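Local structure of possible substrate binding protein of ABC transporter system (Rhodopseudomonas palustris, 3N0X) at residues Q128-N133 with V158-E163; Y151-D156 with I208-G213; D214-L219 with L231-N236. The protein probably binds branched-chain amino acids or related small solutes in the periplasm and delivers them to a membrane-bound ABC importer. All blocks are in the same frame, centred on the assembly; numbering follows the deposited sequence.

Interaction 1 (Q128-N133 with V158-E163); sequences QDAISN and VAAFKE
D129 O is held twice by N133, the residue whose CB also meets F161 CE2 at 4.2 Å across the contact. Backbone N133 N supplies one bond, and N133 ND2 the other at 2.9 Å, nearly straight at 174°; the two donors reach the oxygen from opposite faces of the carbonyl plane. With N133 OD1 taken by W206 NE1 and A253 N, the amide is fixed at both ends. The setting is a helix pair in the second lobe of a type I periplasmic binding protein fold, helices 126-137 and 152-165: the segments 128-133 and 158-163 run in the same general direction, inclined by 36°, their axes 7.7 Å apart. Such closeness requires small side chains between them, and A130 CB indeed faces A160 CB at 4.1 Å. Alongside this pair, I131 CG1 rests 3.7 Å from A160 O. F161 has CG anti to its own N (chi1 177°), which carries the ring alongside helix 126-137; there it stacks with W206 and reaches I144 of strand 142-149. Its rim faces backbone: A130 O lies near the ring plane, 3.5 Å from F161 CD2.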
# COMPACT_ATOMS: atom_id res chain seq x y z
N GLN A 128 3.10 -7.09 -2.19
CA GLN A 128 2.27 -7.32 -1.01
C GLN A 128 0.77 -7.28 -1.36
O GLN A 128 -0.01 -8.13 -0.90
CB GLN A 128 2.64 -6.37 0.12
CG GLN A 128 3.97 -6.80 0.85
CD GLN A 128 4.49 -5.69 1.76
OE1 GLN A 128 4.62 -4.54 1.33
NE2 GLN A 128 4.82 -6.04 2.98
N ASP A 129 0.37 -6.31 -2.18
CA ASP A 129 -1.03 -6.27 -2.61
C ASP A 129 -1.45 -7.60 -3.30
O ASP A 129 -2.40 -8.27 -2.91
CB ASP A 129 -1.30 -5.06 -3.50
CG ASP A 129 -1.51 -3.77 -2.70
OD1 ASP A 129 -1.91 -3.86 -1.52
OD2 ASP A 129 -1.37 -2.69 -3.31
N ALA A 130 -0.67 -8.03 -4.29
CA ALA A 130 -1.04 -9.17 -5.07
C ALA A 130 -0.99 -10.46 -4.26
O ALA A 130 -1.88 -11.29 -4.34
CB ALA A 130 -0.10 -9.25 -6.33
N ILE A 131 0.07 -10.61 -3.47
CA ILE A 131 0.24 -11.77 -2.65
C ILE A 131 -0.86 -11.91 -1.59
O ILE A 131 -1.41 -13.00 -1.37
CB ILE A 131 1.67 -11.78 -2.03
CG1 ILE A 131 2.70 -12.00 -3.13
CG2 ILE A 131 1.80 -12.83 -0.94
CD1 ILE A 131 4.15 -11.66 -2.74
N SER A 132 -1.15 -10.81 -0.90
CA SER A 132 -2.21 -10.84 0.08
C SER A 132 -3.54 -11.31 -0.55
O SER A 132 -4.30 -12.03 0.07
CB SER A 132 -2.39 -9.47 0.75
OG SER A 132 -2.83 -8.46 -0.15
N ASN A 133 -3.83 -10.87 -1.77
CA ASN A 133 -5.03 -11.34 -2.46
C ASN A 133 -5.04 -12.84 -2.71
O ASN A 133 -6.03 -13.52 -2.49
CB ASN A 133 -5.28 -10.53 -3.73
CG ASN A 133 -5.99 -9.24 -3.45
OD1 ASN A 133 -7.24 -9.20 -3.51
ND2 ASN A 133 -5.25 -8.19 -3.10
N VAL A 158 0.25 -10.17 -11.47
CA VAL A 158 -0.25 -11.54 -11.65
C VAL A 158 0.85 -12.55 -11.39
O VAL A 158 0.61 -13.58 -10.78
CB VAL A 158 -0.92 -11.77 -13.00
CG1 VAL A 158 -1.23 -13.29 -13.22
CG2 VAL A 158 -2.19 -10.93 -13.15
N ALA A 159 2.09 -12.23 -11.78
CA ALA A 159 3.19 -13.15 -11.47
C ALA A 159 3.31 -13.40 -9.99
O ALA A 159 3.49 -14.54 -9.53
CB ALA A 159 4.53 -12.64 -12.08
N ALA A 160 3.25 -12.33 -9.20
CA ALA A 160 3.36 -12.43 -7.73
C ALA A 160 2.18 -13.22 -7.11
O ALA A 160 2.35 -14.07 -6.23
CB ALA A 160 3.48 -11.05 -7.11
N PHE A 161 0.99 -12.90 -7.61
CA PHE A 161 -0.22 -13.60 -7.21
C PHE A 161 -0.10 -15.10 -7.49
O PHE A 161 -0.43 -15.90 -6.61
CB PHE A 161 -1.42 -12.96 -7.98
CG PHE A 161 -2.75 -13.59 -7.75
CD1 PHE A 161 -3.19 -14.64 -8.54
CD2 PHE A 161 -3.61 -13.09 -6.77
CE1 PHE A 161 -4.45 -15.20 -8.35
CE2 PHE A 161 -4.89 -13.62 -6.60
CZ PHE A 161 -5.30 -14.71 -7.37
N LYS A 162 0.34 -15.45 -8.71
CA LYS A 162 0.44 -16.85 -9.19
C LYS A 162 1.42 -17.65 -8.34
O LYS A 162 1.14 -18.76 -7.94
CB LYS A 162 0.86 -16.85 -10.66
CG LYS A 162 1.15 -18.20 -11.29
CD LYS A 162 1.48 -17.93 -12.76
CE LYS A 162 1.68 -19.18 -13.58
NZ LYS A 162 1.88 -18.77 -15.00
N GLU A 163 2.54 -17.04 -8.01
CA GLU A 163 3.51 -17.74 -7.19
C GLU A 163 2.96 -18.00 -5.78
O GLU A 163 3.12 -19.12 -5.26
CB GLU A 163 4.84 -16.99 -7.20
CG GLU A 163 5.93 -17.60 -6.33
CD GLU A 163 6.36 -19.02 -6.72
OE1 GLU A 163 6.21 -19.43 -7.90
OE2 GLU A 163 6.88 -19.73 -5.83

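Interaction 2 (Y151-D156 with I208-G213); sequences YAFGRD and IWAGGG
F153 and I208 cross obliquely: the phenyl corner formed by CE2 and CZ lies against the outer branch of the isoleucine, with F153 CE2 3.7 Å from I208 CG1 and 3.8 Å from I208 CD1. The contact belongs to the Rossmann-like lobe of a type I periplasmic binding protein, where strands 142-149 and 202-207 are parallel neighbours. Helix 152-165 follows the first and loop 208-213 the second, so both segments stand at the carboxyl ends of their strands, the edge that in this fold generally looks toward the ligand cleft. I208 still shares backbone hydrogen bonds with L147 of strand 142-149. With CG turned opposite the backbone N (chi1 176°), F153 stretches from the first turn of the helix over the loop, and the same CE2 corner also meets A210 CB at 3.9 Å. Replacing F153 by an alanine would probably open a gap above I208 CG1 and CD1 and leave A210 CB without its phenyl neighbour. Y151, at the N-cap position, takes the crowded position between backbone N and carbonyl carbon (chi1 77°), which folds its ring back so that F153 N lies 4.1 Å above the ring plane, over the centre. W209 points the other way: its indole meets F185 edge-to-face, and W209 NE1 donates to G212 O at 2.9 Å (157°), in the indole plane, bracing the glycine-rich turn. The phenol reaches forward to the same methyl that F153 touches, putting Y151 OH 3.3 Å from A210 CB.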
# COMPACT_ATOMS: atom_id res chain seq x y z
N TYR A 151 0.80 -4.78 -19.32
CA TYR A 151 1.94 -3.90 -19.00
C TYR A 151 2.56 -4.36 -17.72
O TYR A 151 2.02 -5.27 -17.08
CB TYR A 151 1.58 -2.41 -19.00
CG TYR A 151 0.84 -1.85 -17.81
CD1 TYR A 151 -0.19 -2.56 -17.18
CD2 TYR A 151 1.17 -0.60 -17.31
CE1 TYR A 151 -0.87 -2.02 -16.09
CE2 TYR A 151 0.52 -0.07 -16.25
CZ TYR A 151 -0.52 -0.76 -15.65
OH TYR A 151 -1.15 -0.21 -14.56
N ALA A 152 3.72 -3.82 -17.37
CA ALA A 152 4.48 -4.41 -16.27
C ALA A 152 3.71 -4.52 -14.96
O ALA A 152 3.79 -5.55 -14.28
CB ALA A 152 5.81 -3.65 -16.05
N PHE A 153 2.97 -3.47 -14.59
CA PHE A 153 2.18 -3.52 -13.35
C PHE A 153 1.26 -4.73 -13.31
O PHE A 153 1.20 -5.48 -12.29
CB PHE A 153 1.35 -2.25 -13.17
CG PHE A 153 0.43 -2.28 -11.94
CD1 PHE A 153 0.96 -2.11 -10.69
CD2 PHE A 153 -0.94 -2.47 -12.07
CE1 PHE A 153 0.15 -2.15 -9.54
CE2 PHE A 153 -1.79 -2.51 -10.93
CZ PHE A 153 -1.21 -2.34 -9.65
N GLY A 154 0.55 -4.94 -14.40
CA GLY A 154 -0.39 -6.06 -14.49
C GLY A 154 0.33 -7.41 -14.51
O GLY A 154 -0.04 -8.35 -13.79
N ARG A 155 1.33 -7.52 -15.38
CA ARG A 155 2.07 -8.78 -15.49
C ARG A 155 2.82 -9.15 -14.24
O ARG A 155 2.79 -10.30 -13.83
CB ARG A 155 3.00 -8.74 -16.69
CG ARG A 155 2.21 -8.65 -17.97
CD ARG A 155 2.93 -9.23 -19.09
NE ARG A 155 2.12 -9.31 -20.31
CZ ARG A 155 1.80 -10.42 -20.95
NH1 ARG A 155 2.17 -11.63 -20.52
NH2 ARG A 155 1.10 -10.34 -22.07
N ASP A 156 3.48 -8.18 -13.61
CA ASP A 156 4.25 -8.46 -12.43
C ASP A 156 3.31 -8.76 -11.26
O ASP A 156 3.61 -9.60 -10.41
CB ASP A 156 5.16 -7.31 -12.08
CG ASP A 156 6.25 -7.05 -13.14
OD1 ASP A 156 6.46 -7.89 -14.06
OD2 ASP A 156 6.87 -5.97 -13.08
N ILE A 208 -6.79 -7.40 -11.52
CA ILE A 208 -5.83 -6.40 -11.09
C ILE A 208 -5.92 -5.31 -12.17
O ILE A 208 -5.80 -5.60 -13.37
CB ILE A 208 -4.39 -6.93 -10.88
CG1 ILE A 208 -3.45 -5.76 -10.54
CG2 ILE A 208 -3.89 -7.70 -12.10
CD1 ILE A 208 -2.03 -6.18 -10.14
N TRP A 209 -6.12 -4.08 -11.75
CA TRP A 209 -6.36 -3.00 -12.72
C TRP A 209 -5.94 -1.66 -12.10
O TRP A 209 -6.24 -1.39 -10.94
CB TRP A 209 -7.84 -2.94 -13.12
CG TRP A 209 -8.10 -2.34 -14.45
CD1 TRP A 209 -8.37 -1.03 -14.73
CD2 TRP A 209 -8.09 -3.02 -15.71
NE1 TRP A 209 -8.57 -0.86 -16.08
CE2 TRP A 209 -8.40 -2.06 -16.71
CE3 TRP A 209 -7.89 -4.35 -16.09
CZ2 TRP A 209 -8.47 -2.40 -18.05
CZ3 TRP A 209 -7.98 -4.68 -17.40
CH2 TRP A 209 -8.25 -3.70 -18.39
N ALA A 210 -5.32 -0.81 -12.90
CA ALA A 210 -4.97 0.55 -12.48
C ALA A 210 -5.59 1.53 -13.47
O ALA A 210 -5.59 1.30 -14.66
CB ALA A 210 -3.43 0.73 -12.42
N GLY A 211 -6.14 2.64 -12.97
CA GLY A 211 -6.73 3.64 -13.85
C GLY A 211 -8.17 3.33 -14.16
O GLY A 211 -8.79 2.47 -13.53
N GLY A 212 -8.72 4.02 -15.15
CA GLY A 212 -10.12 3.82 -15.52
C GLY A 212 -10.30 2.57 -16.35
O GLY A 212 -9.32 1.84 -16.65
N GLY A 213 -11.55 2.36 -16.75
CA GLY A 213 -11.97 1.21 -17.57
C GLY A 213 -13.08 0.41 -16.89
O GLY A 213 -13.89 -0.21 -17.56

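Interaction 3 (D214-L219 with L231-N236); sequences DPLTKL and LSTGGN
L216 and L219, on one side of helix 215-219, meet L231 and T233 of the strand that returns beneath it. Helix and strand are the last two elements of a beta-alpha-beta unit, strand 202-207, helix 215-221 and strand 229-233, and their short axes run 176° apart in direction at 9.7 Å, the geometry of a helix laid back along its sheet. D214 occupies the N-cap position and starts the helix. P215 packs on W209 and V207 where the loop turns into the helix. L216 carries most of the contact, and its fork spans two strand residues that point the same way. L216 CD1 lies 3.9 Å from L231 CB, as the two leucines slide past each other in opposite directions; L216 CD2 lies 3.9 Å from T233 CB, the threonine crossing the leucine at a slant. L216 CG in turn meets T233 CG2 at 3.9 Å. One turn on, L219 CB touches L231 CD1 at 3.9 Å, the same methyl that sits 3.4 Å from L216 O. L231 therefore fits beside the backbone of one helical turn. The polar groups are served elsewhere: T233, with OG1 opposite its backbone N (chi1 -166°), bonds V207 O on the adjoining strand, and S232 OG bonds E251 O. The helix is thus held on the strand by close-fitting apolar surfaces, while directional bonding is reserved for the sheet and its surroundings.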
# COMPACT_ATOMS: atom_id res chain seq x y z
N ASP A 214 -13.07 0.42 -15.56
CA ASP A 214 -14.09 -0.25 -14.74
C ASP A 214 -14.38 -1.71 -15.13
O ASP A 214 -15.54 -2.11 -15.33
CB ASP A 214 -15.39 0.59 -14.74
CG ASP A 214 -16.23 0.35 -13.51
OD1 ASP A 214 -15.80 -0.38 -12.57
OD2 ASP A 214 -17.35 0.90 -13.49
N PRO A 215 -13.32 -2.55 -15.19
CA PRO A 215 -13.57 -3.97 -15.51
C PRO A 215 -14.54 -4.69 -14.52
O PRO A 215 -15.29 -5.53 -14.95
CB PRO A 215 -12.17 -4.62 -15.44
CG PRO A 215 -11.43 -3.76 -14.59
CD PRO A 215 -11.92 -2.33 -14.80
N LEU A 216 -14.53 -4.35 -13.24
CA LEU A 216 -15.38 -5.10 -12.28
C LEU A 216 -16.86 -4.90 -12.55
O LEU A 216 -17.64 -5.86 -12.57
CB LEU A 216 -15.02 -4.78 -10.83
CG LEU A 216 -13.85 -5.55 -10.16
CD1 LEU A 216 -14.06 -7.07 -10.17
CD2 LEU A 216 -12.52 -5.22 -10.78
N THR A 217 -17.25 -3.64 -12.79
CA THR A 217 -18.64 -3.32 -13.13
C THR A 217 -19.07 -3.95 -14.44
O THR A 217 -20.16 -4.50 -14.56
CB THR A 217 -18.82 -1.78 -13.31
OG1 THR A 217 -18.39 -1.10 -12.13
CG2 THR A 217 -20.27 -1.46 -13.61
N LYS A 218 -18.22 -3.83 -15.45
CA LYS A 218 -18.50 -4.37 -16.75
C LYS A 218 -18.57 -5.89 -16.80
O LYS A 218 -19.42 -6.45 -17.49
CB LYS A 218 -17.53 -3.80 -17.79
CG LYS A 218 -17.74 -2.28 -17.97
CD LYS A 218 -16.67 -1.65 -18.82
CE LYS A 218 -16.98 -0.15 -19.10
NZ LYS A 218 -15.74 0.56 -19.52
N LEU A 219 -17.74 -6.56 -16.02
CA LEU A 219 -17.86 -8.01 -15.91
C LEU A 219 -19.15 -8.39 -15.12
O LEU A 219 -19.85 -9.32 -15.52
CB LEU A 219 -16.65 -8.64 -15.21
CG LEU A 219 -15.36 -8.65 -16.01
CD1 LEU A 219 -14.18 -9.05 -15.13
CD2 LEU A 219 -15.51 -9.54 -17.25
N LEU A 231 -16.57 -12.65 -8.75
CA LEU A 231 -15.51 -11.71 -9.07
C LEU A 231 -14.78 -11.34 -7.80
O LEU A 231 -15.35 -11.39 -6.72
CB LEU A 231 -16.08 -10.42 -9.66
CG LEU A 231 -16.91 -10.51 -10.94
CD1 LEU A 231 -17.33 -9.07 -11.41
CD2 LEU A 231 -16.20 -11.31 -12.06
N SER A 232 -13.49 -11.04 -7.94
CA SER A 232 -12.63 -10.65 -6.83
C SER A 232 -11.64 -9.61 -7.30
O SER A 232 -11.18 -9.63 -8.44
CB SER A 232 -11.91 -11.87 -6.23
OG SER A 232 -11.01 -11.58 -5.15
N THR A 233 -11.29 -8.67 -6.41
CA THR A 233 -10.23 -7.73 -6.68
C THR A 233 -9.71 -7.21 -5.33
O THR A 233 -10.34 -7.43 -4.26
CB THR A 233 -10.69 -6.60 -7.62
OG1 THR A 233 -9.57 -5.89 -8.13
CG2 THR A 233 -11.66 -5.65 -6.88
N GLY A 234 -8.60 -6.50 -5.36
CA GLY A 234 -8.06 -5.89 -4.14
C GLY A 234 -8.90 -4.72 -3.63
O GLY A 234 -9.75 -4.17 -4.33
N GLY A 235 -8.58 -4.30 -2.41
CA GLY A 235 -9.26 -3.16 -1.81
C GLY A 235 -8.77 -1.86 -2.40
O GLY A 235 -7.94 -1.85 -3.31
N ASN A 236 -9.27 -0.77 -1.86
CA ASN A 236 -8.93 0.53 -2.42
C ASN A 236 -9.31 1.61 -1.44
O ASN A 236 -9.86 1.36 -0.39
CB ASN A 236 -9.62 0.77 -3.80
CG ASN A 236 -8.75 1.53 -4.76
OD1 ASN A 236 -7.99 2.43 -4.38
ND2 ASN A 236 -8.80 1.11 -6.04

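From the N terminus, helix 126-137 comes first, and interaction 1 closes the loop that runs through strand 142-149 back to helix 152-165. Interaction 2 opens within that loop, at 151-156, and closes beyond it at 208-213, so the two cross; V158 CG2 and I208 CG2, 3.8 Å apart, join them through packing. Interaction 3 follows in series, its first segment starting directly after G213, and closes the short crossover to strand 229-233. W209 packs on P215 and K218 NZ probably bonds G213 O, which ties interaction 2 to it, while N133 OD1 approaches G234. Together they link helices 126-137, 152-165 and 215-221, the loop 208-213 and the edge strand 229-233 of the parallel sheet.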